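Long-range contact in L-asparaginase 1 (Escherichia coli, PDB 6NXC), which catalyses the hydrolysis of L-asparagine to L-aspartate and ammonium as a homotetramer and is activated by L-asparagine bound at a separate allosteric site: residues T113-L125 with T321-L333. The protein carries 1 engineered substitution. Residues are numbered along the deposited sequence; the frame is centred on the assembly and turned at random.
With ASN (asparagine), chain O.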
ATOM      1  N   THR B 113     -23.042  -1.137   8.062  1.00 12.82           N
ATOM      2  CA  THR B 113     -23.626   0.110   7.498  1.00 13.16           C
ATOM      3  C   THR B 113     -23.067   1.310   8.251  1.00 17.18           C
ATOM      4  O   THR B 113     -23.618   2.399   8.118  1.00 15.38           O
ATOM      5  CB  THR B 113     -25.145   0.071   7.422  1.00 17.28           C
ATOM      6  OG1 THR B 113     -25.672   0.168   8.769  1.00 17.65           O
ATOM      7  CG2 THR B 113     -25.657  -1.164   6.728  1.00 15.91           C
ATOM      8  N   MET B 114     -21.972   1.159   8.919  1.00 15.25           N
ATOM      9  CA  MET B 114     -21.358   2.293   9.689  1.00 16.97           C
ATOM     10  C   MET B 114     -21.043   3.481   8.769  1.00 15.93           C
ATOM     11  O   MET B 114     -21.215   4.602   9.229  1.00 15.38           O
ATOM     12  CB  MET B 114     -20.011   1.885  10.263  1.00 18.18           C
ATOM     13  CG  MET B 114     -19.633   2.757  11.404  1.00 19.89           C
ATOM     14  SD  MET B 114     -17.934   2.267  12.055  1.00 22.65           S
ATOM     15  CE  MET B 114     -18.326   0.754  12.753  1.00 15.20           C
ATOM     16  N   ALA B 115     -20.580   3.217   7.546  1.00 14.45           N
ATOM     17  CA  ALA B 115     -20.259   4.343   6.669  1.00 14.19           C
ATOM     18  C   ALA B 115     -21.540   5.060   6.233  1.00 16.23           C
ATOM     19  O   ALA B 115     -21.434   6.308   5.943  1.00 14.57           O
ATOM     20  CB  ALA B 115     -19.388   3.880   5.537  1.00 16.27           C
ATOM     21  N   TYR B 116     -22.670   4.350   6.057  1.00 15.48           N
ATOM     22  CA  TYR B 116     -23.920   5.020   5.704  1.00 14.21           C
ATOM     23  C   TYR B 116     -24.309   5.935   6.871  1.00 15.76           C
ATOM     24  O   TYR B 116     -24.717   7.099   6.650  1.00 15.59           O
ATOM     25  CB  TYR B 116     -25.035   4.079   5.277  1.00 14.61           C
ATOM     26  CG  TYR B 116     -24.750   3.207   4.063  1.00 14.36           C
ATOM     27  CD1 TYR B 116     -24.076   2.045   4.186  1.00 19.40           C
ATOM     28  CD2 TYR B 116     -25.217   3.531   2.794  1.00 19.72           C
ATOM     29  CE1 TYR B 116     -23.862   1.185   3.105  1.00 24.61           C
ATOM     30  CE2 TYR B 116     -25.014   2.698   1.709  1.00 19.06           C
ATOM     31  CZ  TYR B 116     -24.402   1.487   1.876  1.00 22.27           C
ATOM     32  OH  TYR B 116     -24.142   0.653   0.804  1.00 24.33           O
ATOM     33  N   THR B 117     -24.230   5.441   8.105  1.00 15.14           N
ATOM     34  CA  THR B 117     -24.650   6.269   9.227  1.00 15.45           C
ATOM     35  C   THR B 117     -23.778   7.507   9.366  1.00 15.36           C
ATOM     36  O   THR B 117     -24.236   8.591   9.633  1.00 15.68           O
ATOM     37  CB  THR B 117     -24.660   5.489  10.545  1.00 16.78           C
ATOM     38  OG1 THR B 117     -25.640   4.472  10.382  1.00 17.96           O
ATOM     39  CG2 THR B 117     -25.070   6.349  11.704  1.00 16.60           C
ATOM     40  N   ALA B 118     -22.472   7.353   9.259  1.00 13.88           N
ATOM     41  CA  ALA B 118     -21.572   8.491   9.405  1.00 14.34           C
ATOM     42  C   ALA B 118     -21.899   9.487   8.333  1.00 13.31           C
ATOM     43  O   ALA B 118     -21.868  10.732   8.592  1.00 13.98           O
ATOM     44  CB  ALA B 118     -20.140   7.996   9.332  1.00 14.07           C
ATOM     45  N   SER B 119     -22.092   9.048   7.124  1.00 14.58           N
ATOM     46  CA  SER B 119     -22.425   9.937   5.983  1.00 13.93           C
ATOM     47  C   SER B 119     -23.759  10.663   6.275  1.00 12.75           C
ATOM     48  O   SER B 119     -23.828  11.922   6.147  1.00 15.57           O
ATOM     49  CB  SER B 119     -22.520   9.123   4.698  1.00 14.66           C
ATOM     50  OG  SER B 119     -21.216   8.587   4.415  1.00 16.69           O
ATOM     51  N   ALA B 120     -24.774   9.968   6.697  1.00 14.98           N
ATOM     52  CA  ALA B 120     -26.076  10.633   6.986  1.00 13.48           C
ATOM     53  C   ALA B 120     -25.929  11.686   8.066  1.00 14.74           C
ATOM     54  O   ALA B 120     -26.467  12.815   7.874  1.00 14.61           O
ATOM     55  CB  ALA B 120     -27.097   9.644   7.336  1.00 13.88           C
ATOM     56  N   LEU B 121     -25.272  11.355   9.162  1.00 12.75           N
ATOM     57  CA  LEU B 121     -25.155  12.309  10.277  1.00 13.49           C
ATOM     58  C   LEU B 121     -24.463  13.564   9.782  1.00 12.31           C
ATOM     59  O   LEU B 121     -24.769  14.671  10.258  1.00 15.86           O
ATOM     60  CB  LEU B 121     -24.435  11.704  11.492  1.00 13.89           C
ATOM     61  CG  LEU B 121     -25.214  10.584  12.149  1.00 15.06           C
ATOM     62  CD1 LEU B 121     -24.353   9.970  13.222  1.00 15.79           C
ATOM     63  CD2 LEU B 121     -26.554  11.105  12.737  1.00 19.29           C
ATOM     64  N   SER B 122     -23.471  13.454   8.879  1.00 14.10           N
ATOM     65  CA  SER B 122     -22.735  14.597   8.370  1.00 11.74           C
ATOM     66  C   SER B 122     -23.659  15.668   7.764  1.00 15.58           C
ATOM     67  O   SER B 122     -23.431  16.853   7.940  1.00 17.61           O
ATOM     68  CB  SER B 122     -21.607  14.268   7.411  1.00 13.78           C
ATOM     69  OG  SER B 122     -22.052  13.911   6.135  1.00 17.25           O
ATOM     70  N   PHE B 123     -24.602  15.274   6.941  1.00 13.66           N
ATOM     71  CA  PHE B 123     -25.597  16.168   6.309  1.00 14.80           C
ATOM     72  C   PHE B 123     -26.646  16.633   7.286  1.00 17.95           C
ATOM     73  O   PHE B 123     -26.987  17.809   7.205  1.00 21.67           O
ATOM     74  CB  PHE B 123     -26.258  15.426   5.140  1.00 13.21           C
ATOM     75  CG  PHE B 123     -25.231  15.050   4.115  1.00 15.84           C
ATOM     76  CD1 PHE B 123     -24.617  16.014   3.370  1.00 16.35           C
ATOM     77  CD2 PHE B 123     -24.927  13.721   3.850  1.00 16.79           C
ATOM     78  CE1 PHE B 123     -23.667  15.671   2.416  1.00 16.53           C
ATOM     79  CE2 PHE B 123     -24.017  13.375   2.887  1.00 17.19           C
ATOM     80  CZ  PHE B 123     -23.365  14.353   2.193  1.00 16.92           C
ATOM     81  N   MET B 124     -27.012  15.809   8.281  1.00 16.76           N
ATOM     82  CA  MET B 124     -28.162  16.136   9.167  1.00 16.21           C
ATOM     83  C   MET B 124     -27.701  17.179  10.213  1.00 20.87           C
ATOM     84  O   MET B 124     -28.518  18.035  10.606  1.00 20.34           O
ATOM     85  CB  MET B 124     -28.650  14.862   9.894  1.00 17.36           C
ATOM     86  CG  MET B 124     -29.304  13.943   8.949  1.00 20.48           C
ATOM     87  SD  MET B 124     -29.621  12.396   9.777  1.00 22.74           S
ATOM     88  CE  MET B 124     -31.107  12.976  10.556  1.00 22.29           C
ATOM     89  N   LEU B 125     -26.451  17.094  10.693  1.00 20.19           N
ATOM     90  CA  LEU B 125     -26.020  17.874  11.880  1.00 18.84           C
ATOM     91  C   LEU B 125     -25.428  19.209  11.371  1.00 21.98           C
ATOM     92  O   LEU B 125     -24.192  19.314  11.146  1.00 28.82           O
ATOM     93  CB  LEU B 125     -24.989  17.095  12.701  1.00 18.34           C
ATOM     94  CG  LEU B 125     -25.427  15.757  13.246  1.00 17.42           C
ATOM     95  CD1 LEU B 125     -24.393  15.077  14.147  1.00 17.71           C
ATOM     96  CD2 LEU B 125     -26.663  15.924  14.061  1.00 23.06           C
ATOM     97  N   THR B 321     -18.801   8.786  -2.787  1.00 14.54           N
ATOM     98  CA  THR B 321     -19.140   7.368  -2.545  1.00 17.29           C
ATOM     99  C   THR B 321     -20.664   7.206  -2.698  1.00 15.71           C
ATOM    100  O   THR B 321     -21.503   8.154  -2.675  1.00 16.56           O
ATOM    101  CB  THR B 321     -18.734   6.983  -1.120  1.00 15.95           C
ATOM    102  OG1 THR B 321     -19.528   7.848  -0.279  1.00 13.90           O
ATOM    103  CG2 THR B 321     -17.257   7.199  -0.807  1.00 16.43           C
ATOM    104  N   VAL B 322     -21.107   5.980  -2.898  1.00 14.80           N
ATOM    105  CA  VAL B 322     -22.545   5.665  -2.908  1.00 15.19           C
ATOM    106  C   VAL B 322     -23.161   5.964  -1.559  1.00 14.92           C
ATOM    107  O   VAL B 322     -24.256   6.553  -1.482  1.00 16.13           O
ATOM    108  CB  VAL B 322     -22.744   4.175  -3.224  1.00 16.94           C
ATOM    109  CG1 VAL B 322     -24.186   3.738  -3.018  1.00 22.99           C
ATOM    110  CG2 VAL B 322     -22.289   3.891  -4.626  1.00 20.03           C
ATOM    111  N   GLU B 323     -22.373   5.718  -0.498  1.00 15.34           N
ATOM    112  CA  GLU B 323     -22.830   6.005   0.882  1.00 15.49           C
ATOM    113  C   GLU B 323     -23.148   7.502   0.994  1.00 15.82           C
ATOM    114  O   GLU B 323     -24.171   7.855   1.589  1.00 15.01           O
ATOM    115  CB  GLU B 323     -21.762   5.558   1.911  1.00 14.36           C
ATOM    116  CG  GLU B 323     -21.626   4.059   1.910  1.00 18.39           C
ATOM    117  CD  GLU B 323     -20.553   3.485   0.982  1.00 20.17           C
ATOM    118  OE1 GLU B 323     -20.032   2.378   1.351  1.00 20.31           O
ATOM    119  OE2 GLU B 323     -20.229   4.066  -0.152  1.00 19.02           O
ATOM    120  N   ALA B 324     -22.222   8.335   0.580  1.00 13.24           N
ATOM    121  CA  ALA B 324     -22.424   9.777   0.701  1.00 16.31           C
ATOM    122  C   ALA B 324     -23.591  10.219  -0.215  1.00 14.94           C
ATOM    123  O   ALA B 324     -24.386  11.129   0.127  1.00 15.62           O
ATOM    124  CB  ALA B 324     -21.167  10.532   0.379  1.00 16.32           C
ATOM    125  N   THR B 325     -23.604   9.731  -1.456  1.00 13.87           N
ATOM    126  CA  THR B 325     -24.661  10.121  -2.434  1.00 15.54           C
ATOM    127  C   THR B 325     -26.097   9.732  -1.944  1.00 13.51           C
ATOM    128  O   THR B 325     -27.068  10.551  -2.014  1.00 15.37           O
ATOM    129  CB  THR B 325     -24.371   9.489  -3.807  1.00 14.00           C
ATOM    130  OG1 THR B 325     -23.073  10.011  -4.167  1.00 17.68           O
ATOM    131  CG2 THR B 325     -25.411   9.904  -4.816  1.00 15.01           C
ATOM    132  N   LEU B 326     -26.295   8.497  -1.477  1.00 15.72           N
ATOM    133  CA  LEU B 326     -27.551   8.015  -0.952  1.00 16.74           C
ATOM    134  C   LEU B 326     -27.994   8.951   0.175  1.00 17.39           C
ATOM    135  O   LEU B 326     -29.197   9.357   0.173  1.00 16.37           O
ATOM    136  CB  LEU B 326     -27.395   6.557  -0.487  1.00 17.77           C
ATOM    137  CG  LEU B 326     -28.714   5.988  -0.026  1.00 23.72           C
ATOM    138  CD1 LEU B 326     -29.615   5.692  -1.217  1.00 26.06           C
ATOM    139  CD2 LEU B 326     -28.586   4.799   0.883  1.00 23.54           C
ATOM    140  N   THR B 327     -27.087   9.200   1.167  1.00 16.47           N
ATOM    141  CA  THR B 327     -27.505   9.932   2.359  1.00 14.75           C
ATOM    142  C   THR B 327     -27.740  11.388   1.937  1.00 16.09           C
ATOM    143  O   THR B 327     -28.598  11.985   2.478  1.00 14.71           O
ATOM    144  CB  THR B 327     -26.568   9.676   3.525  1.00 13.86           C
ATOM    145  OG1 THR B 327     -25.291  10.119   3.080  1.00 16.27           O
ATOM    146  CG2 THR B 327     -26.547   8.225   3.879  1.00 16.84           C
ATOM    147  N   LYS B 328     -26.951  11.959   1.004  1.00 14.21           N
ATOM    148  CA  LYS B 328     -27.084  13.338   0.563  1.00 15.89           C
ATOM    149  C   LYS B 328     -28.468  13.508  -0.106  1.00 14.98           C
ATOM    150  O   LYS B 328     -29.125  14.534   0.104  1.00 15.71           O
ATOM    151  CB  LYS B 328     -25.997  13.693  -0.445  1.00 16.31           C
ATOM    152  CG  LYS B 328     -25.791  15.189  -0.663  1.00 16.67           C
ATOM    153  CD  LYS B 328     -24.594  15.440  -1.559  1.00 16.12           C
ATOM    154  CE  LYS B 328     -24.367  16.884  -1.796  1.00 18.35           C
ATOM    155  NZ  LYS B 328     -23.173  17.097  -2.647  1.00 16.40           N
ATOM    156  N   LEU B 329     -28.900  12.504  -0.902  1.00 14.00           N
ATOM    157  CA  LEU B 329     -30.242  12.585  -1.592  1.00 16.41           C
ATOM    158  C   LEU B 329     -31.334  12.524  -0.525  1.00 16.09           C
ATOM    159  O   LEU B 329     -32.237  13.301  -0.603  1.00 16.91           O
ATOM    160  CB  LEU B 329     -30.388  11.438  -2.569  1.00 15.21           C
ATOM    161  CG  LEU B 329     -29.589  11.674  -3.837  1.00 16.46           C
ATOM    162  CD1 LEU B 329     -29.467  10.378  -4.588  1.00 18.11           C
ATOM    163  CD2 LEU B 329     -30.305  12.739  -4.658  1.00 18.76           C
ATOM    164  N   HIS B 330     -31.221  11.620   0.449  1.00 17.38           N
ATOM    165  CA  HIS B 330     -32.165  11.508   1.601  1.00 16.29           C
ATOM    166  C   HIS B 330     -32.259  12.855   2.251  1.00 15.43           C
ATOM    167  O   HIS B 330     -33.411  13.380   2.496  1.00 19.99           O
ATOM    168  CB  HIS B 330     -31.805  10.470   2.638  1.00 16.07           C
ATOM    169  CG  HIS B 330     -32.267   9.096   2.219  1.00 18.30           C
ATOM    170  ND1 HIS B 330     -33.522   8.625   2.566  1.00 23.59           N
ATOM    171  CD2 HIS B 330     -31.650   8.085   1.609  1.00 20.70           C
ATOM    172  CE1 HIS B 330     -33.641   7.414   2.081  1.00 21.81           C
ATOM    173  NE2 HIS B 330     -32.511   7.051   1.528  1.00 22.53           N
ATOM    174  N   TYR B 331     -31.094  13.499   2.471  1.00 16.77           N
ATOM    175  CA  TYR B 331     -31.086  14.801   3.148  1.00 14.57           C
ATOM    176  C   TYR B 331     -31.778  15.880   2.292  1.00 17.48           C
ATOM    177  O   TYR B 331     -32.719  16.521   2.762  1.00 16.65           O
ATOM    178  CB  TYR B 331     -29.626  15.177   3.487  1.00 17.51           C
ATOM    179  CG  TYR B 331     -29.431  16.636   3.777  1.00 16.82           C
ATOM    180  CD1 TYR B 331     -29.900  17.202   4.927  1.00 19.72           C
ATOM    181  CD2 TYR B 331     -28.763  17.439   2.896  1.00 19.31           C
ATOM    182  CE1 TYR B 331     -29.710  18.541   5.224  1.00 22.43           C
ATOM    183  CE2 TYR B 331     -28.590  18.780   3.142  1.00 25.49           C
ATOM    184  CZ  TYR B 331     -29.092  19.343   4.302  1.00 23.78           C
ATOM    185  OH  TYR B 331     -28.887  20.657   4.472  1.00 31.61           O
ATOM    186  N   LEU B 332     -31.390  16.013   1.042  1.00 16.04           N
ATOM    187  CA  LEU B 332     -31.905  17.112   0.208  1.00 14.40           C
ATOM    188  C   LEU B 332     -33.384  16.873  -0.129  1.00 18.26           C
ATOM    189  O   LEU B 332     -34.130  17.892  -0.076  1.00 19.76           O
ATOM    190  CB  LEU B 332     -31.058  17.192  -1.075  1.00 15.71           C
ATOM    191  CG  LEU B 332     -29.663  17.757  -0.892  1.00 14.93           C
ATOM    192  CD1 LEU B 332     -28.884  17.515  -2.158  1.00 16.00           C
ATOM    193  CD2 LEU B 332     -29.657  19.247  -0.514  1.00 16.12           C
ATOM    194  N   LEU B 333     -33.845  15.643  -0.415  1.00 16.66           N
ATOM    195  CA  LEU B 333     -35.283  15.414  -0.737  1.00 18.44           C
ATOM    196  C   LEU B 333     -36.125  15.687   0.506  1.00 21.06           C
ATOM    197  O   LEU B 333     -37.299  15.908   0.344  1.00 20.22           O
ATOM    198  CB  LEU B 333     -35.512  13.967  -1.154  1.00 17.31           C
ATOM    199  CG  LEU B 333     -34.862  13.537  -2.468  1.00 19.15           C
ATOM    200  CD1 LEU B 333     -34.895  12.058  -2.721  1.00 21.40           C
ATOM    201  CD2 LEU B 333     -35.575  14.231  -3.565  1.00 22.68           C
TER
HETATM  202  N   ASN O9102     -17.858   3.559  -5.715  1.00 21.20           N
HETATM  203  CA  ASN O9102     -17.848   2.206  -5.004  1.00 21.02           C
HETATM  204  C   ASN O9102     -19.245   1.582  -5.121  1.00 28.09           C
HETATM  205  O   ASN O9102     -19.903   1.970  -6.177  1.00 24.01           O
HETATM  206  CB  ASN O9102     -17.407   2.377  -3.542  1.00 22.86           C
HETATM  207  CG  ASN O9102     -18.395   3.157  -2.683  1.00 21.02           C
HETATM  208  OD1 ASN O9102     -19.132   3.977  -3.196  1.00 18.58           O
HETATM  209  ND2 ASN O9102     -18.511   2.832  -1.417  1.00 19.45           N
HETATM  210  OXT ASN O9102     -19.695   0.747  -4.197  1.00 25.02           O
HETATM  211  O   HOH W   1     -19.079   7.843   2.477  1.00 14.15           O
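Two buried helices, 114-124 of the N-terminal domain and 322-333 of the C-terminal domain, pack at -42° across the domain interface, beside the allosteric asparagine site. Tyr116 lays one ring face on Glu323, whose CG stands 3.5 Å from the ring centroid, almost on the normal. With chi2 at 92° the Glu323 chain bends beyond that CH-pi contact, and OE2 faces ND2 of the bound asparagine at a doubtfully short 2.5 Å; Val322 N meets the ligand's OD1 nearly straight on. Tyr116 OH bonds Gln292 of a second subunit; an alanine in place of Tyr116 would probably leave Glu323 CG without the ring face it lies on and that glutamine without this partner. Thr327 is a knob among Tyr116, Ser119, Ala120 and Phe123; OG1, between backbone N and carbonyl carbon (chi1 60°), bonds Glu323 O and meets the Phe123 ring edge, while CG2 reaches Tyr116 O at 3.5 Å. Phe123 answers as a knob, its ring face against Lys328 CB and CG and its CB over the Tyr331 ring. One water joins Ser119 OG to Thr321 OG1, which N-caps its helix through Ala324 N. This is reciprocal knobs-into-holes packing, with the N-terminal end of helix 322-333 lining the allosteric pocket.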